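Local coordinates for molybdenum ABC transporter, periplasmic molybdenum-binding protein (Vibrio cholerae, PDB 4RXL) that binds tungstate in the crystal and probably captures molybdate and tungstate in the periplasm for delivery to an ABC-type importer, at residues A[65-69]-A[70-74]; A[132-136]-A[137-141]. All blocks are in the same frame, centred on the assembly; numbering follows the deposited sequence.

Interaction 1 (65-74) and interaction 2 (132-141) are two helix ends built on the same plan: each helix stops at a glycine with positive phi in a Schellman motif, and a leucine of its last turn packs on the residues that follow. They are separate contacts, with centres 31 Å apart and nearest atoms about 14 Å apart, and do not touch. Neither lines the oxyanion pocket. From the bound tungstate it is about 12 Å to the side chain of Leu-67 in interaction 1 and about 13 Å to that of Ala-133 in interaction 2. The second helix, 125-137, does reach the site: Ala-126, near its start, belongs to the tungstate pocket.

Interaction 1 (A[65-69]-A[70-74]); sequences NYLVE and KGLVK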
ATOM      1  N   ASN A  65      -7.593   3.780 -12.268  1.00 24.44           N
ATOM      2  CA  ASN A  65      -8.037   3.733 -13.660  1.00 23.07           C
ATOM      3  C   ASN A  65      -9.327   2.901 -13.871  1.00 21.09           C
ATOM      4  O   ASN A  65     -10.116   3.178 -14.772  1.00 26.01           O
ATOM      5  CB  ASN A  65      -6.921   3.224 -14.567  1.00 25.40           C
ATOM      6  CG  ASN A  65      -7.249   3.383 -16.036  1.00 35.51           C
ATOM      7  OD1 ASN A  65      -7.395   4.495 -16.549  1.00 60.80           O
ATOM      8  ND2 ASN A  65      -7.378   2.262 -16.719  1.00 44.76           N
ATOM      9  N   TYR A  66      -9.541   1.921 -12.998  1.00 22.80           N
ATOM     10  CA  TYR A  66     -10.797   1.184 -12.932  1.00 22.36           C
ATOM     11  C   TYR A  66     -11.991   2.134 -12.786  1.00 19.96           C
ATOM     12  O   TYR A  66     -12.985   2.023 -13.513  1.00 23.52           O
ATOM     13  CB  TYR A  66     -10.732   0.240 -11.747  1.00 19.72           C
ATOM     14  CG  TYR A  66     -11.937  -0.624 -11.529  1.00 20.99           C
ATOM     15  CD1 TYR A  66     -12.067  -1.825 -12.199  1.00 23.91           C
ATOM     16  CD2 TYR A  66     -12.925  -0.269 -10.616  1.00 22.76           C
ATOM     17  CE1 TYR A  66     -13.168  -2.638 -12.006  1.00 27.38           C
ATOM     18  CE2 TYR A  66     -14.029  -1.082 -10.400  1.00 23.05           C
ATOM     19  CZ  TYR A  66     -14.140  -2.263 -11.098  1.00 20.88           C
ATOM     20  OH  TYR A  66     -15.250  -3.063 -10.942  1.00 23.83           O
ATOM     21  N   LEU A  67     -11.862   3.077 -11.856  1.00 22.12           N
ATOM     22  CA  LEU A  67     -12.882   4.115 -11.694  1.00 20.88           C
ATOM     23  C   LEU A  67     -13.005   5.080 -12.844  1.00 20.78           C
ATOM     24  O   LEU A  67     -14.086   5.530 -13.135  1.00 22.62           O
ATOM     25  CB  LEU A  67     -12.660   4.882 -10.385  1.00 20.69           C
ATOM     26  CG  LEU A  67     -12.693   4.006  -9.130  1.00 21.00           C
ATOM     27  CD1 LEU A  67     -12.390   4.885  -7.921  1.00 27.06           C
ATOM     28  CD2 LEU A  67     -14.022   3.264  -8.966  1.00 22.98           C
ATOM     29  N   VAL A  68     -11.904   5.386 -13.522  1.00 21.44           N
ATOM     30  CA  VAL A  68     -11.988   6.221 -14.703  1.00 22.19           C
ATOM     31  C   VAL A  68     -12.759   5.475 -15.791  1.00 24.06           C
ATOM     32  O   VAL A  68     -13.647   6.020 -16.434  1.00 23.80           O
ATOM     33  CB  VAL A  68     -10.583   6.608 -15.214  1.00 25.06           C
ATOM     34  CG1 VAL A  68     -10.645   7.301 -16.562  1.00 33.49           C
ATOM     35  CG2 VAL A  68      -9.877   7.488 -14.199  1.00 23.88           C
ATOM     36  N   GLU A  69     -12.395   4.216 -15.981  1.00 26.42           N
ATOM     37  CA  GLU A  69     -13.020   3.387 -17.005  1.00 34.11           C
ATOM     38  C   GLU A  69     -14.521   3.237 -16.806  1.00 26.09           C
ATOM     39  O   GLU A  69     -15.276   3.183 -17.781  1.00 31.08           O
ATOM     40  CB  GLU A  69     -12.359   2.010 -17.028  1.00 31.62           C
ATOM     41  CG  GLU A  69     -11.011   2.018 -17.738  1.00 38.98           C
ATOM     42  CD  GLU A  69     -10.288   0.689 -17.636  1.00 67.56           C
ATOM     43  OE1 GLU A  69     -10.896  -0.297 -17.162  1.00 66.78           O
ATOM     44  OE2 GLU A  69      -9.109   0.630 -18.044  1.00 61.78           O
ATOM     45  N   LYS A  70     -14.945   3.171 -15.538  1.00 24.88           N
ATOM     46  CA  LYS A  70     -16.365   3.046 -15.205  1.00 28.05           C
ATOM     47  C   LYS A  70     -17.105   4.383 -15.270  1.00 33.45           C
ATOM     48  O   LYS A  70     -18.309   4.428 -15.084  1.00 31.06           O
ATOM     49  CB  LYS A  70     -16.556   2.441 -13.817  1.00 28.09           C
ATOM     50  CG  LYS A  70     -15.944   1.092 -13.566  1.00 30.02           C
ATOM     51  CD  LYS A  70     -16.516  -0.041 -14.364  1.00 36.09           C
ATOM     52  CE  LYS A  70     -15.707  -1.305 -14.097  1.00 33.67           C
ATOM     53  NZ  LYS A  70     -16.450  -2.578 -14.296  1.00 36.88           N
ATOM     54  N   GLY A  71     -16.394   5.476 -15.513  1.00 32.65           N
ATOM     55  CA  GLY A  71     -17.028   6.773 -15.694  1.00 31.08           C
ATOM     56  C   GLY A  71     -17.265   7.547 -14.408  1.00 33.47           C
ATOM     57  O   GLY A  71     -17.962   8.553 -14.432  1.00 38.22           O
ATOM     58  N   LEU A  72     -16.684   7.097 -13.300  1.00 28.27           N
ATOM     59  CA  LEU A  72     -16.859   7.732 -11.996  1.00 28.05           C
ATOM     60  C   LEU A  72     -15.803   8.781 -11.661  1.00 40.54           C
ATOM     61  O   LEU A  72     -15.986   9.549 -10.721  1.00 34.13           O
ATOM     62  CB  LEU A  72     -16.841   6.676 -10.894  1.00 28.56           C
ATOM     63  CG  LEU A  72     -17.888   5.580 -11.098  1.00 35.88           C
ATOM     64  CD1 LEU A  72     -17.614   4.378 -10.215  1.00 35.47           C
ATOM     65  CD2 LEU A  72     -19.293   6.144 -10.888  1.00 42.09           C
ATOM     66  N   VAL A  73     -14.688   8.773 -12.386  1.00 36.73           N
ATOM     67  CA  VAL A  73     -13.634   9.782 -12.256  1.00 31.19           C
ATOM     68  C   VAL A  73     -13.280  10.215 -13.671  1.00 29.54           C
ATOM     69  O   VAL A  73     -13.127   9.370 -14.522  1.00 28.67           O
ATOM     70  CB  VAL A  73     -12.380   9.188 -11.602  1.00 30.40           C
ATOM     71  CG1 VAL A  73     -11.283  10.239 -11.500  1.00 29.92           C
ATOM     72  CG2 VAL A  73     -12.718   8.611 -10.240  1.00 36.62           C
ATOM     73  N   LYS A  74     -13.145  11.514 -13.921  1.00 30.11           N
ATOM     74  CA  LYS A  74     -12.678  11.980 -15.231  1.00 32.38           C
ATOM     75  C   LYS A  74     -11.164  11.766 -15.328  1.00 27.04           C
ATOM     76  O   LYS A  74     -10.469  11.867 -14.332  1.00 27.78           O
ATOM     77  CB  LYS A  74     -13.055  13.446 -15.447  1.00 36.26           C
ATOM     78  CG  LYS A  74     -14.551  13.688 -15.337  1.00 48.55           C
ATOM     79  CD  LYS A  74     -14.908  15.157 -15.211  1.00 61.93           C
ATOM     80  CE  LYS A  74     -16.421  15.303 -15.111  1.00 75.59           C
ATOM     81  NZ  LYS A  74     -16.865  16.714 -14.962  1.00 88.88           N
TER
HETATM   82  O   HOH W   1     -14.402   8.787 -16.905  1.00 33.88           O
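Tyr-66 packs on Lys-70, and Leu-67 on Leu-72 and Val-73, where helix 61-69 ends in a Schellman motif. Gly-71, with positive phi (87°), turns the chain: its N bonds to Val-68 O, and Leu-72 N bonds to Leu-67 O at 3.0 Å. Leu-67 O also receives a weak bond from Val-73 N, while Lys-70 N keeps an ordinary helical bond to Tyr-66 O.

Lys-70 lies over the Tyr-66 ring. Its chain starts with CG beside the backbone N and bends at chi2 (-65°), which brings CE over one ring face, offset toward the rim, 3.5 Å from Tyr-66 CZ. This is a CH-pi contact made by the methylene next to the ammonium group. The polar ends of both side chains reach toward Glu-48 on helix 40-49: Tyr-66 OH is hydrogen-bonded to its OE1, and Lys-70 NZ forms a long, weak ion pair with its OE2.

The remaining side-chain contacts are apolar. Leu-67 is buried and meets two partners with different atoms: its CB touches Val-73 CG2 at 3.7 Å, and its CD2 approaches Leu-72 CD1 at 4.0 Å. Val-73 stands with CG1 anti to the backbone N (chi1 179°), a rotamer that places CG2 against Leu-67, while its CB faces Val-68 CG2 at 4.0 Å. Both valines continue onto Val-78 of strand 78-91, so the turn packs directly on the strand that comes next in the chain.

Backbone contacts tie Val-68 and Val-73 together as well. Val-68 CA approaches Val-73 O at 3.4 Å in a CA-H...O contact, and one water donates to both Val-68 O, at 2.9 Å, and Val-73 O, at 2.8 Å.

Interaction 2 (A[132-136]-A[137-141]); sequences QALQH and AGVWP
Leu-134 and Trp-140 meet across the break between helix 125-137 and the short helix 140-143, with Ala-137 and Gly-138 making the turn in a Schellman motif and Val-139 in the N-cap position of the second helix. The two side chains cross at about a right angle. Leu-134 CD1 comes in at the edge of the indole, in its plane, and touches CE3 of Trp-140 at 3.9 Å. The other branch of the leucine goes elsewhere: CD2 packs on Val-139 CG1, also at 3.9 Å. Leu-134 is thus forked between consecutive residues, and both it and Val-139 rest on Trp-107 of helix 104-111, which places this corner against a third helix.

Trp-140 has its CG anti to the backbone N (chi1 173°), which brings the indole beside Leu-134 and Gln-135 of helix 125-137. Here Gln-135 runs beside it in the same direction, its aliphatic CG 3.8 Å from Trp-140 CB. The planes of amide and indole stand 74° apart, so the two groups are not stacked.

Ala-137 keeps the helical bond: its N bonds to Ala-133 O at 3.0 Å, and its CB lies 3.6 Å from Leu-134 O. That carbonyl takes a nearly straight bond from Val-139 N (3.1 Å, 167° at the hydrogen). Gly-138, at positive phi, gives its N to Gln-135 O from well above the carbonyl plane. The same oxygen accepts a bond from a water, which in turn is weakly bonded by Trp-140 N.

The chemistry is thus divided: the carbonyls of Ala-133, Leu-134 and Gln-135 accept from the N-H groups of Ala-137, Val-139 and Gly-138, while the buried hydrocarbon of Leu-134, Val-139 and Trp-140 packs where the two helices meet.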
ATOM      1  N   GLN A 132       4.234 -10.607  -8.355  1.00 19.40           N
ATOM      2  CA  GLN A 132       5.200 -10.220  -9.415  1.00 19.68           C
ATOM      3  C   GLN A 132       6.639 -10.501  -8.986  1.00 20.00           C
ATOM      4  O   GLN A 132       7.411 -11.105  -9.740  1.00 21.68           O
ATOM      5  CB  GLN A 132       5.040  -8.757  -9.798  1.00 20.13           C
ATOM      6  CG  GLN A 132       3.763  -8.404 -10.557  1.00 20.08           C
ATOM      7  CD  GLN A 132       3.511  -6.895 -10.720  1.00 29.78           C
ATOM      8  OE1 GLN A 132       4.267  -6.047 -10.259  1.00 26.48           O
ATOM      9  NE2 GLN A 132       2.411  -6.562 -11.361  1.00 39.60           N
ATOM     10  N   ALA A 133       6.999 -10.035  -7.792  1.00 18.90           N
ATOM     11  CA  ALA A 133       8.362 -10.205  -7.292  1.00 20.07           C
ATOM     12  C   ALA A 133       8.748 -11.671  -7.091  1.00 21.52           C
ATOM     13  O   ALA A 133       9.871 -12.051  -7.386  1.00 22.44           O
ATOM     14  CB  ALA A 133       8.556  -9.432  -6.000  1.00 21.57           C
ATOM     15  N   LEU A 134       7.824 -12.493  -6.602  1.00 22.82           N
ATOM     16  CA  LEU A 134       8.093 -13.907  -6.431  1.00 25.04           C
ATOM     17  C   LEU A 134       8.174 -14.647  -7.761  1.00 24.39           C
ATOM     18  O   LEU A 134       9.009 -15.543  -7.916  1.00 27.30           O
ATOM     19  CB  LEU A 134       7.033 -14.546  -5.540  1.00 26.39           C
ATOM     20  CG  LEU A 134       7.051 -14.042  -4.103  1.00 25.90           C
ATOM     21  CD1 LEU A 134       5.839 -14.564  -3.350  1.00 30.40           C
ATOM     22  CD2 LEU A 134       8.342 -14.393  -3.388  1.00 28.78           C
ATOM     23  N   GLN A 135       7.322 -14.271  -8.717  1.00 23.41           N
ATOM     24  CA  GLN A 135       7.446 -14.758 -10.089  1.00 28.40           C
ATOM     25  C   GLN A 135       8.822 -14.403 -10.680  1.00 30.52           C
ATOM     26  O   GLN A 135       9.508 -15.251 -11.247  1.00 32.46           O
ATOM     27  CB  GLN A 135       6.326 -14.195 -10.974  1.00 25.79           C
ATOM     28  CG  GLN A 135       4.970 -14.851 -10.770  1.00 28.93           C
ATOM     29  CD  GLN A 135       3.856 -14.158 -11.530  1.00 29.73           C
ATOM     30  OE1 GLN A 135       3.868 -12.948 -11.726  1.00 33.64           O
ATOM     31  NE2 GLN A 135       2.869 -14.941 -11.960  1.00 41.86           N
ATOM     32  N   HIS A 136       9.225 -13.145 -10.519  1.00 25.91           N
ATOM     33  CA  HIS A 136      10.522 -12.695 -11.004  1.00 26.62           C
ATOM     34  C   HIS A 136      11.679 -13.462 -10.385  1.00 27.43           C
ATOM     35  O   HIS A 136      12.647 -13.749 -11.084  1.00 29.36           O
ATOM     36  CB  HIS A 136      10.696 -11.202 -10.750  1.00 23.78           C
ATOM     37  CG  HIS A 136      12.008 -10.657 -11.215  1.00 24.01           C
ATOM     38  ND1 HIS A 136      13.064 -10.437 -10.358  1.00 26.02           N
ATOM     39  CD2 HIS A 136      12.419 -10.243 -12.434  1.00 29.11           C
ATOM     40  CE1 HIS A 136      14.090  -9.959 -11.042  1.00 26.96           C
ATOM     41  NE2 HIS A 136      13.711  -9.802 -12.296  1.00 29.49           N
ATOM     42  N   ALA A 137      11.590 -13.762  -9.082  1.00 27.58           N
ATOM     43  CA  ALA A 137      12.588 -14.610  -8.379  1.00 27.95           C
ATOM     44  C   ALA A 137      12.607 -16.084  -8.836  1.00 31.15           C
ATOM     45  O   ALA A 137      13.546 -16.837  -8.528  1.00 39.27           O
ATOM     46  CB  ALA A 137      12.350 -14.579  -6.884  1.00 28.34           C
ATOM     47  N   GLY A 138      11.571 -16.507  -9.558  1.00 33.63           N
ATOM     48  CA  GLY A 138      11.500 -17.885 -10.047  1.00 34.95           C
ATOM     49  C   GLY A 138      11.070 -18.874  -8.976  1.00 33.94           C
ATOM     50  O   GLY A 138      11.337 -20.083  -9.089  1.00 36.31           O
ATOM     51  N   VAL A 139      10.362 -18.380  -7.963  1.00 35.31           N
ATOM     52  CA  VAL A 139      10.000 -19.175  -6.790  1.00 35.97           C
ATOM     53  C   VAL A 139       8.483 -19.183  -6.521  1.00 33.37           C
ATOM     54  O   VAL A 139       8.047 -19.723  -5.517  1.00 36.70           O
ATOM     55  CB  VAL A 139      10.767 -18.684  -5.546  1.00 38.98           C
ATOM     56  CG1 VAL A 139      10.252 -17.328  -5.090  1.00 33.74           C
ATOM     57  CG2 VAL A 139      10.676 -19.677  -4.404  1.00 64.46           C
ATOM     58  N   TRP A 140       7.680 -18.625  -7.428  1.00 35.01           N
ATOM     59  CA  TRP A 140       6.235 -18.532  -7.205  1.00 36.48           C
ATOM     60  C   TRP A 140       5.546 -19.914  -7.128  1.00 34.53           C
ATOM     61  O   TRP A 140       4.862 -20.183  -6.150  1.00 40.60           O
ATOM     62  CB  TRP A 140       5.578 -17.623  -8.249  1.00 36.19           C
ATOM     63  CG  TRP A 140       4.085 -17.605  -8.180  1.00 34.63           C
ATOM     64  CD1 TRP A 140       3.224 -18.123  -9.101  1.00 42.79           C
ATOM     65  CD2 TRP A 140       3.271 -17.042  -7.144  1.00 31.07           C
ATOM     66  NE1 TRP A 140       1.926 -17.912  -8.709  1.00 36.22           N
ATOM     67  CE2 TRP A 140       1.929 -17.256  -7.508  1.00 33.42           C
ATOM     68  CE3 TRP A 140       3.544 -16.389  -5.939  1.00 29.94           C
ATOM     69  CZ2 TRP A 140       0.867 -16.837  -6.718  1.00 31.79           C
ATOM     70  CZ3 TRP A 140       2.480 -15.969  -5.161  1.00 29.17           C
ATOM     71  CH2 TRP A 140       1.161 -16.197  -5.554  1.00 30.70           C
ATOM     72  N   PRO A 141       5.742 -20.796  -8.130  1.00 44.12           N
ATOM     73  CA  PRO A 141       5.065 -22.103  -8.057  1.00 45.09           C
ATOM     74  C   PRO A 141       5.254 -22.859  -6.732  1.00 42.37           C
ATOM     75  O   PRO A 141       4.332 -23.530  -6.283  1.00 51.52           O
ATOM     76  CB  PRO A 141       5.678 -22.874  -9.224  1.00 47.15           C
ATOM     77  CG  PRO A 141       6.063 -21.814 -10.199  1.00 54.80           C
ATOM     78  CD  PRO A 141       6.558 -20.683  -9.352  1.00 45.89           C
TER
HETATM   79  O   HOH W   2       7.898 -18.073 -10.875  1.00 32.90           O